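Local coordinates for citrinin polyketide synthase (PDB 5MPT), which builds a keto-aldehyde precursor of the mycotoxin citrinin from malonyl-CoA units, the chain here being its C-methyltransferase (CMeT) domain, at residues A[9-14]-A[200-205]; A[18-23]-A[191-196]; A[303-308]-A[380-385]. All coordinates share one frame; numbering follows the deposited sequence.

How the interactions relate
All three contacts lie on one side of the domain's centre, where the N-terminal arm and the last ordered residues meet the Rossmann-like methyltransferase core. Interaction 2, nested along the chain inside the loop closed by interaction 1, packs helix 14-26 on helix 181-198. The centre of interaction 1 is about 15 Å from the centres of both others, which are about 17 Å apart. Arg-200 NH2 packs on Ile-23 CD1 (3.3 Å), Leu-12 CD2 on Asp-308 O (3.2 Å) and Leu-18 CD2 on Leu-381 CD2 (4.2 Å). Interactions 1 and 3 are remote from the catalytic residues and the S-adenosylhomocysteine pocket; in interaction 2 the Phe-21 side chain is about 11 Å from that of the active-site Glu-315.

Interaction 1 (A[9-14]-A[200-205]); sequences GSILPK and RLPNTG
Ile-11 and two residues of the 200-205 loop, Pro-202 and Thr-204, grip one water from three directions. The water accepts from Ile-11 N at 2.7 Å and donates to Pro-202 O at 3.0 Å. Its other proton goes to Thr-204 OG1 at 2.9 Å, a hydroxyl that is also hydrogen-bonded to Glu-206. The water thus does the polar joining of the two loops, which run roughly antiparallel here. Beside it the contact is apolar. Ile-11 lays its CG2 branch against Pro-202 CG (3.7 Å), the two side chains crossing at about a right angle. CG2 is the branch set opposite the backbone N, while CG1 stands beside that N and carries CD1 toward Pro-202 CB and Thr-204 CG2. Leu-12 and Leu-201 lie alongside and point the same way, CD1 of Leu-12 on CD2 of Leu-201 at 3.6 Å. Pro-13 completes the patch, its CD touching Pro-202 CD at 3.8 Å and also meeting Leu-201 CD2. Ser-10 OG turns back onto its own segment and donates to Ile-11 O at 3.0 Å from above the carbonyl plane. Where the second loop bends, Asn-203 OD1 accepts from Gly-205 N in an Asx turn. Here an extended N-terminal arm, leading to Pro-13 at the N-cap position of helix 14-26, is laid along the loop joining helix 181-198 to strand 208-213, the first strand of the Rossmann-like methyltransferase sheet.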
loop_
_atom_site.group_PDB
_atom_site.type_symbol
_atom_site.label_atom_id
_atom_site.label_comp_id
_atom_site.label_asym_id
_atom_site.label_seq_id
_atom_site.Cartn_x
_atom_site.Cartn_y
_atom_site.Cartn_z
ATOM N N GLY A 9 -4.349 3.428 31.120
ATOM C CA GLY A 9 -3.483 3.813 30.031
ATOM C C GLY A 9 -3.041 5.263 30.149
ATOM O O GLY A 9 -3.510 6.042 30.981
ATOM N N SER A 10 -2.119 5.612 29.259
ATOM C CA SER A 10 -1.547 6.943 29.223
ATOM C C SER A 10 -2.632 7.998 28.972
ATOM O O SER A 10 -3.682 7.728 28.373
ATOM C CB SER A 10 -0.484 6.983 28.113
ATOM O OG SER A 10 0.042 8.294 27.878
ATOM N N ILE A 11 -2.332 9.227 29.374
ATOM C CA ILE A 11 -3.114 10.393 28.969
ATOM C C ILE A 11 -2.724 10.778 27.552
ATOM O O ILE A 11 -1.531 10.809 27.218
ATOM C CB ILE A 11 -2.867 11.565 29.928
ATOM C CG1 ILE A 11 -3.361 11.199 31.314
ATOM C CG2 ILE A 11 -3.610 12.803 29.432
ATOM C CD1 ILE A 11 -3.130 12.254 32.319
ATOM N N LEU A 12 -3.709 11.139 26.730
ATOM C CA LEU A 12 -3.469 11.469 25.319
ATOM C C LEU A 12 -4.243 12.733 24.975
ATOM O O LEU A 12 -5.370 12.674 24.482
ATOM C CB LEU A 12 -3.847 10.307 24.405
ATOM C CG LEU A 12 -3.611 10.579 22.943
ATOM C CD1 LEU A 12 -2.185 11.084 22.696
ATOM C CD2 LEU A 12 -3.896 9.265 22.187
ATOM N N PRO A 13 -3.693 13.906 25.301
ATOM C CA PRO A 13 -4.414 15.154 25.012
ATOM C C PRO A 13 -4.598 15.356 23.510
ATOM O O PRO A 13 -3.717 15.030 22.704
ATOM C CB PRO A 13 -3.512 16.244 25.618
ATOM C CG PRO A 13 -2.517 15.524 26.473
ATOM C CD PRO A 13 -2.366 14.157 25.891
ATOM N N LYS A 14 -5.753 15.923 23.129
ATOM C CA LYS A 14 -5.993 16.196 21.718
ATOM C C LYS A 14 -4.923 17.121 21.127
ATOM O O LYS A 14 -4.529 16.937 19.966
ATOM C CB LYS A 14 -7.398 16.775 21.481
ATOM C CG LYS A 14 -7.786 17.993 22.268
ATOM C CD LYS A 14 -9.229 18.418 21.952
ATOM C CE LYS A 14 -9.913 19.048 23.171
ATOM N NZ LYS A 14 -10.185 18.052 24.260
ATOM N N ARG A 200 4.869 15.315 23.968
ATOM C CA ARG A 200 3.793 16.159 24.450
ATOM C C ARG A 200 2.855 15.408 25.378
ATOM O O ARG A 200 1.811 15.950 25.766
ATOM C CB ARG A 200 3.003 16.727 23.276
ATOM C CG ARG A 200 3.762 17.815 22.521
ATOM C CD ARG A 200 3.475 17.778 21.012
ATOM N NE ARG A 200 3.995 18.953 20.314
ATOM C CZ ARG A 200 5.156 19.008 19.663
ATOM N NH1 ARG A 200 5.960 17.949 19.601
ATOM N NH2 ARG A 200 5.517 20.145 19.084
ATOM N N LEU A 201 3.198 14.154 25.732
ATOM C CA LEU A 201 2.318 13.344 26.556
ATOM C C LEU A 201 2.674 13.507 28.028
ATOM O O LEU A 201 3.857 13.612 28.375
ATOM C CB LEU A 201 2.428 11.880 26.180
ATOM C CG LEU A 201 2.027 11.632 24.725
ATOM C CD1 LEU A 201 1.895 10.135 24.436
ATOM C CD2 LEU A 201 0.715 12.355 24.381
ATOM N N PRO A 202 1.667 13.536 28.914
ATOM C CA PRO A 202 1.943 13.406 30.348
ATOM C C PRO A 202 2.582 12.054 30.605
ATOM O O PRO A 202 2.337 11.088 29.883
ATOM C CB PRO A 202 0.554 13.514 30.995
ATOM C CG PRO A 202 -0.280 14.282 29.984
ATOM C CD PRO A 202 0.248 13.807 28.633
ATOM N N ASN A 203 3.421 12.007 31.614
ATOM C CA ASN A 203 4.069 10.786 32.086
ATOM C C ASN A 203 3.420 10.368 33.401
ATOM O O ASN A 203 3.652 10.992 34.447
ATOM C CB ASN A 203 5.568 11.019 32.268
ATOM C CG ASN A 203 6.340 9.737 32.510
ATOM O OD1 ASN A 203 5.771 8.732 32.933
ATOM N ND2 ASN A 203 7.647 9.762 32.228
ATOM N N THR A 204 2.642 9.291 33.369
ATOM C CA THR A 204 2.015 8.748 34.565
ATOM C C THR A 204 2.538 7.362 34.912
ATOM O O THR A 204 2.071 6.764 35.883
ATOM C CB THR A 204 0.494 8.691 34.414
ATOM O OG1 THR A 204 0.162 7.960 33.223
ATOM C CG2 THR A 204 -0.095 10.086 34.333
ATOM N N GLY A 205 3.528 6.863 34.172
ATOM C CA GLY A 205 3.963 5.492 34.298
ATOM C C GLY A 205 3.101 4.492 33.561
ATOM O O GLY A 205 3.468 3.310 33.487
HETATM O O HOH W 1 -0.184 9.794 30.963
#

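Interaction 2 (A[18-23]-A[191-196]); sequences LDAFRI and EFFLEQ
Phe-193 of helix 181-198 lies against Ala-20 and Phe-21 of helix 14-26 and has more surface buried here than any other residue. Its CG stands opposite the backbone N (chi1 161°), which sends the ring across to the facing helix. There the ring edge meets the turn itself: CE1 comes to 3.4 Å from Phe-21 N, and CD1 lies near the carbonyl carbon of Ala-20. One ring face receives the edge of Phe-21 in a T-shaped stack, with centroids 5.8 Å apart and planes at 83°. Ile-379 of strand 375-381 touches both rings, tying the pair to the central sheet.

Ala-20, second in buried surface, points its methyl toward the other helix. CB rests on Phe-193 CD1 at 3.6 Å and against the CB of Gln-196 at 4.0 Å. With so short a side chain between them, the segment axes approach to 8.3 Å while running roughly antiparallel, with 147° between their directions. Farther along, Ile-23 uses its CG2 branch, which sits 3.4 Å from Phe-192 CZ; the two side chains cross at about a right angle.

Ionic groups are placed elsewhere: Arg-22 pairs with Asp-19 in its own helix, Glu-191 with Lys-223 and Glu-195 with Arg-230. The seam between the helices is therefore held by the shape and stacking of apolar groups rather than by charge.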
loop_
_atom_site.group_PDB
_atom_site.type_symbol
_atom_site.label_atom_id
_atom_site.label_comp_id
_atom_site.label_asym_id
_atom_site.label_seq_id
_atom_site.Cartn_x
_atom_site.Cartn_y
_atom_site.Cartn_z
ATOM N N LEU A 18 -2.879 16.841 17.482
ATOM C CA LEU A 18 -3.056 17.821 16.420
ATOM C C LEU A 18 -1.788 18.626 16.171
ATOM O O LEU A 18 -1.476 18.959 15.019
ATOM C CB LEU A 18 -4.217 18.747 16.759
ATOM C CG LEU A 18 -5.572 18.070 16.877
ATOM C CD1 LEU A 18 -6.489 19.122 17.452
ATOM C CD2 LEU A 18 -6.089 17.599 15.585
ATOM N N ASP A 19 -1.049 18.975 17.232
ATOM C CA ASP A 19 0.181 19.715 17.030
ATOM C C ASP A 19 1.253 18.848 16.388
ATOM O O ASP A 19 1.962 19.304 15.486
ATOM C CB ASP A 19 0.663 20.301 18.363
ATOM C CG ASP A 19 -0.307 21.334 18.937
ATOM O OD1 ASP A 19 -1.188 21.816 18.191
ATOM O OD2 ASP A 19 -0.153 21.704 20.128
ATOM N N ALA A 20 1.396 17.604 16.837
ATOM C CA ALA A 20 2.343 16.709 16.184
ATOM C C ALA A 20 1.970 16.468 14.726
ATOM O O ALA A 20 2.846 16.441 13.851
ATOM C CB ALA A 20 2.459 15.383 16.925
ATOM N N PHE A 21 0.684 16.243 14.435
ATOM C CA PHE A 21 0.328 15.962 13.049
ATOM C C PHE A 21 0.586 17.167 12.163
ATOM O O PHE A 21 1.064 17.018 11.029
ATOM C CB PHE A 21 -1.123 15.551 12.925
ATOM C CG PHE A 21 -1.426 14.953 11.561
ATOM C CD1 PHE A 21 -0.935 13.712 11.228
ATOM C CD2 PHE A 21 -2.089 15.686 10.591
ATOM C CE1 PHE A 21 -1.145 13.172 9.961
ATOM C CE2 PHE A 21 -2.305 15.151 9.310
ATOM C CZ PHE A 21 -1.840 13.887 9.008
ATOM N N ARG A 22 0.283 18.368 12.658
ATOM C CA ARG A 22 0.513 19.551 11.845
ATOM C C ARG A 22 1.985 19.671 11.486
ATOM O O ARG A 22 2.337 19.895 10.318
ATOM C CB ARG A 22 0.033 20.806 12.560
ATOM C CG ARG A 22 0.238 22.103 11.755
ATOM C CD ARG A 22 -0.043 23.336 12.615
ATOM N NE ARG A 22 0.800 23.352 13.814
ATOM C CZ ARG A 22 0.416 22.976 15.034
ATOM N NH1 ARG A 22 1.285 23.031 16.038
ATOM N NH2 ARG A 22 -0.830 22.554 15.270
ATOM N N ILE A 23 2.864 19.455 12.467
ATOM C CA ILE A 23 4.305 19.521 12.212
ATOM C C ILE A 23 4.713 18.497 11.158
ATOM O O ILE A 23 5.467 18.803 10.230
ATOM C CB ILE A 23 5.084 19.317 13.520
ATOM C CG1 ILE A 23 4.960 20.565 14.388
ATOM C CG2 ILE A 23 6.535 19.051 13.240
ATOM C CD1 ILE A 23 5.380 20.357 15.840
ATOM N N GLU A 191 7.094 8.015 11.857
ATOM C CA GLU A 191 8.021 8.049 12.994
ATOM C C GLU A 191 8.135 9.453 13.578
ATOM O O GLU A 191 8.086 9.632 14.790
ATOM C CB GLU A 191 9.404 7.552 12.604
ATOM C CG GLU A 191 9.459 6.111 12.126
ATOM C CD GLU A 191 10.861 5.756 11.672
ATOM O OE1 GLU A 191 11.019 5.414 10.474
ATOM O OE2 GLU A 191 11.799 5.855 12.503
ATOM N N PHE A 192 8.342 10.457 12.724
ATOM C CA PHE A 192 8.479 11.836 13.179
ATOM C C PHE A 192 7.223 12.309 13.904
ATOM O O PHE A 192 7.288 12.902 15.000
ATOM C CB PHE A 192 8.821 12.716 11.958
ATOM C CG PHE A 192 8.934 14.162 12.265
ATOM C CD1 PHE A 192 9.741 14.612 13.307
ATOM C CD2 PHE A 192 8.233 15.090 11.506
ATOM C CE1 PHE A 192 9.885 15.982 13.537
ATOM C CE2 PHE A 192 8.339 16.454 11.763
ATOM C CZ PHE A 192 9.167 16.899 12.772
ATOM N N PHE A 193 6.061 11.992 13.342
ATOM C CA PHE A 193 4.810 12.354 13.977
ATOM C C PHE A 193 4.736 11.748 15.374
ATOM O O PHE A 193 4.454 12.440 16.367
ATOM C CB PHE A 193 3.640 11.884 13.115
ATOM C CG PHE A 193 2.353 11.786 13.864
ATOM C CD1 PHE A 193 1.756 12.919 14.398
ATOM C CD2 PHE A 193 1.736 10.555 14.038
ATOM C CE1 PHE A 193 0.585 12.862 15.114
ATOM C CE2 PHE A 193 0.548 10.477 14.746
ATOM C CZ PHE A 193 -0.033 11.632 15.304
ATOM N N LEU A 194 4.989 10.434 15.474
ATOM C CA LEU A 194 4.859 9.764 16.765
ATOM C C LEU A 194 5.876 10.292 17.782
ATOM O O LEU A 194 5.551 10.441 18.967
ATOM C CB LEU A 194 5.004 8.256 16.592
ATOM C CG LEU A 194 3.834 7.564 15.890
ATOM C CD1 LEU A 194 4.191 6.115 15.547
ATOM C CD2 LEU A 194 2.562 7.628 16.764
ATOM N N GLU A 195 7.115 10.566 17.348
ATOM C CA GLU A 195 8.108 11.102 18.264
ATOM C C GLU A 195 7.659 12.451 18.800
ATOM O O GLU A 195 7.730 12.709 20.012
ATOM C CB GLU A 195 9.466 11.216 17.565
ATOM C CG GLU A 195 10.518 11.729 18.497
ATOM C CD GLU A 195 11.924 11.529 17.989
ATOM O OE1 GLU A 195 12.095 11.387 16.771
ATOM O OE2 GLU A 195 12.864 11.501 18.809
ATOM N N GLN A 196 7.163 13.320 17.918
ATOM C CA GLN A 196 6.717 14.638 18.366
ATOM C C GLN A 196 5.480 14.515 19.242
ATOM O O GLN A 196 5.265 15.315 20.171
ATOM C CB GLN A 196 6.436 15.518 17.146
ATOM C CG GLN A 196 7.694 15.908 16.384
ATOM C CD GLN A 196 8.620 16.743 17.253
ATOM O OE1 GLN A 196 8.182 17.659 17.947
ATOM N NE2 GLN A 196 9.875 16.354 17.304
#

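Interaction 3 (A[303-308]-A[380-385]); sequences RILRPD and ALASEP
Ser-383 and Pro-307 make the direct polar link between the segments. Ser-383 OG donates to Pro-307 O, tilted 21° from the carbonyl plane; the modelled separation of 2.5 Å is very short and its exact value doubtful. Placing OG beside its own backbone N (chi1 -47°) turns the hydroxyl to the carbonyl. A water doubles the link, donating to the same Pro-307 O at 2.8 Å and accepting from Ser-383 N at 3.1 Å. One carbonyl oxygen is therefore gripped twice, and both the hydroxyl and the amide of a single serine are engaged.

The apolar part centres on Ala-382. Its methyl points into the corner made by the other segment, 4.1 Å from Leu-305 CB, and also packs on Arg-306 O at 3.5 Å. Leu-305, where the chain passes from helix 294-304 into a short strand, reaches on to Ile-282 of the neighbouring strand 279-285.

Ionic bonding stays within 303-308. Arg-306 grips Asp-308 side-on, NE to OD1 at 3.0 Å and NH2 to OD2 at 2.9 Å, both on the syn sides of the carboxylate. This bidentate pair spans Pro-307 and probably steadies the turn that carries its carbonyl.

The contact joins the turn leading into strand 309-316 to the end of its antiparallel neighbour 375-381, in the 3-2-1-4-5-7-6 sheet of class I methyltransferases. Its chemistry implies that, once the strand has ended, a serine hydroxyl and a water help to hold the chain, together with a hydrogen bond between Ala-382 O and His-302, beside a methyl contact and an ion pair whose charges probably offset each other.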
loop_
_atom_site.group_PDB
_atom_site.type_symbol
_atom_site.label_atom_id
_atom_site.label_comp_id
_atom_site.label_asym_id
_atom_site.label_seq_id
_atom_site.Cartn_x
_atom_site.Cartn_y
_atom_site.Cartn_z
ATOM N N ARG A 303 -14.224 1.224 17.218
ATOM C CA ARG A 303 -14.678 0.661 18.484
ATOM C C ARG A 303 -13.513 0.154 19.319
ATOM O O ARG A 303 -13.622 0.077 20.542
ATOM C CB ARG A 303 -15.680 -0.463 18.182
ATOM C CG ARG A 303 -16.364 -1.097 19.418
ATOM C CD ARG A 303 -17.081 -0.079 20.309
ATOM N NE ARG A 303 -18.176 0.608 19.616
ATOM C CZ ARG A 303 -19.466 0.502 19.924
ATOM N NH1 ARG A 303 -19.870 -0.256 20.937
ATOM N NH2 ARG A 303 -20.363 1.175 19.215
ATOM N N ILE A 304 -12.394 -0.171 18.674
ATOM C CA ILE A 304 -11.188 -0.601 19.372
ATOM C C ILE A 304 -10.426 0.586 19.950
ATOM O O ILE A 304 -9.625 0.410 20.875
ATOM C CB ILE A 304 -10.319 -1.414 18.395
ATOM C CG1 ILE A 304 -11.062 -2.709 18.002
ATOM C CG2 ILE A 304 -8.974 -1.787 18.986
ATOM C CD1 ILE A 304 -10.476 -3.415 16.772
ATOM N N LEU A 305 -10.696 1.789 19.466
ATOM C CA LEU A 305 -9.999 2.971 19.966
ATOM C C LEU A 305 -10.609 3.429 21.271
ATOM O O LEU A 305 -11.835 3.444 21.438
ATOM C CB LEU A 305 -10.071 4.130 18.977
ATOM C CG LEU A 305 -9.257 3.934 17.698
ATOM C CD1 LEU A 305 -9.469 5.067 16.713
ATOM C CD2 LEU A 305 -7.775 3.813 18.022
ATOM N N ARG A 306 -9.737 3.813 22.196
ATOM C CA ARG A 306 -10.166 4.651 23.300
ATOM C C ARG A 306 -10.779 5.944 22.753
ATOM O O ARG A 306 -10.425 6.385 21.656
ATOM C CB ARG A 306 -8.982 4.996 24.195
ATOM C CG ARG A 306 -8.296 3.819 24.856
ATOM C CD ARG A 306 -6.912 4.221 25.304
ATOM N NE ARG A 306 -6.930 5.456 26.096
ATOM C CZ ARG A 306 -6.999 5.491 27.433
ATOM N NH1 ARG A 306 -7.000 4.364 28.104
ATOM N NH2 ARG A 306 -7.005 6.652 28.103
ATOM N N PRO A 307 -11.678 6.584 23.515
ATOM C CA PRO A 307 -12.246 7.875 23.083
ATOM C C PRO A 307 -11.206 8.933 22.808
ATOM O O PRO A 307 -11.451 9.823 21.985
ATOM C CB PRO A 307 -13.128 8.281 24.280
ATOM C CG PRO A 307 -13.482 7.048 24.898
ATOM C CD PRO A 307 -12.347 6.089 24.724
ATOM N N ASP A 308 -10.063 8.884 23.485
ATOM C CA ASP A 308 -9.006 9.857 23.266
ATOM C C ASP A 308 -8.014 9.418 22.188
ATOM O O ASP A 308 -7.019 10.113 21.966
ATOM C CB ASP A 308 -8.270 10.173 24.582
ATOM C CG ASP A 308 -7.579 8.960 25.197
ATOM O OD1 ASP A 308 -7.466 7.944 24.529
ATOM O OD2 ASP A 308 -7.134 8.995 26.365
ATOM N N ALA A 380 -7.289 10.016 11.878
ATOM C CA ALA A 380 -8.715 10.064 12.186
ATOM C C ALA A 380 -8.891 9.897 13.694
ATOM O O ALA A 380 -8.544 8.856 14.261
ATOM C CB ALA A 380 -9.466 8.999 11.404
ATOM N N LEU A 381 -9.370 10.945 14.334
ATOM C CA LEU A 381 -9.557 10.943 15.774
ATOM C C LEU A 381 -10.891 10.307 16.132
ATOM O O LEU A 381 -11.918 10.553 15.481
ATOM C CB LEU A 381 -9.491 12.367 16.318
ATOM C CG LEU A 381 -8.098 12.964 16.538
ATOM C CD1 LEU A 381 -7.272 12.986 15.306
ATOM C CD2 LEU A 381 -8.242 14.376 17.118
ATOM N N ALA A 382 -10.868 9.478 17.173
ATOM C CA ALA A 382 -12.095 8.797 17.591
ATOM C C ALA A 382 -13.192 9.764 18.016
ATOM O O ALA A 382 -14.375 9.459 17.816
ATOM C CB ALA A 382 -11.822 7.835 18.737
ATOM N N SER A 383 -12.832 10.888 18.657
ATOM C CA SER A 383 -13.760 11.904 19.133
ATOM C C SER A 383 -13.460 13.265 18.507
ATOM O O SER A 383 -12.348 13.527 18.034
ATOM C CB SER A 383 -13.674 12.048 20.658
ATOM O OG SER A 383 -13.703 10.792 21.308
ATOM N N GLU A 384 -14.476 14.174 18.554
ATOM C CA GLU A 384 -14.387 15.506 17.945
ATOM C C GLU A 384 -13.742 16.500 18.913
ATOM O O GLU A 384 -14.218 16.648 20.046
ATOM C CB GLU A 384 -15.773 16.004 17.548
ATOM C CG GLU A 384 -15.802 17.390 16.926
ATOM C CD GLU A 384 -17.218 17.880 16.681
ATOM O OE1 GLU A 384 -18.158 17.266 17.227
ATOM O OE2 GLU A 384 -17.390 18.879 15.952
ATOM N N PRO A 385 -12.673 17.216 18.514
ATOM C CA PRO A 385 -12.071 18.190 19.439
ATOM C C PRO A 385 -12.911 19.458 19.601
ATOM O O PRO A 385 -13.005 19.973 20.719
ATOM C CB PRO A 385 -10.720 18.506 18.785
ATOM C CG PRO A 385 -10.955 18.290 17.320
ATOM C CD PRO A 385 -11.984 17.190 17.207
HETATM O O HOH W 2 -10.010 11.038 19.913
#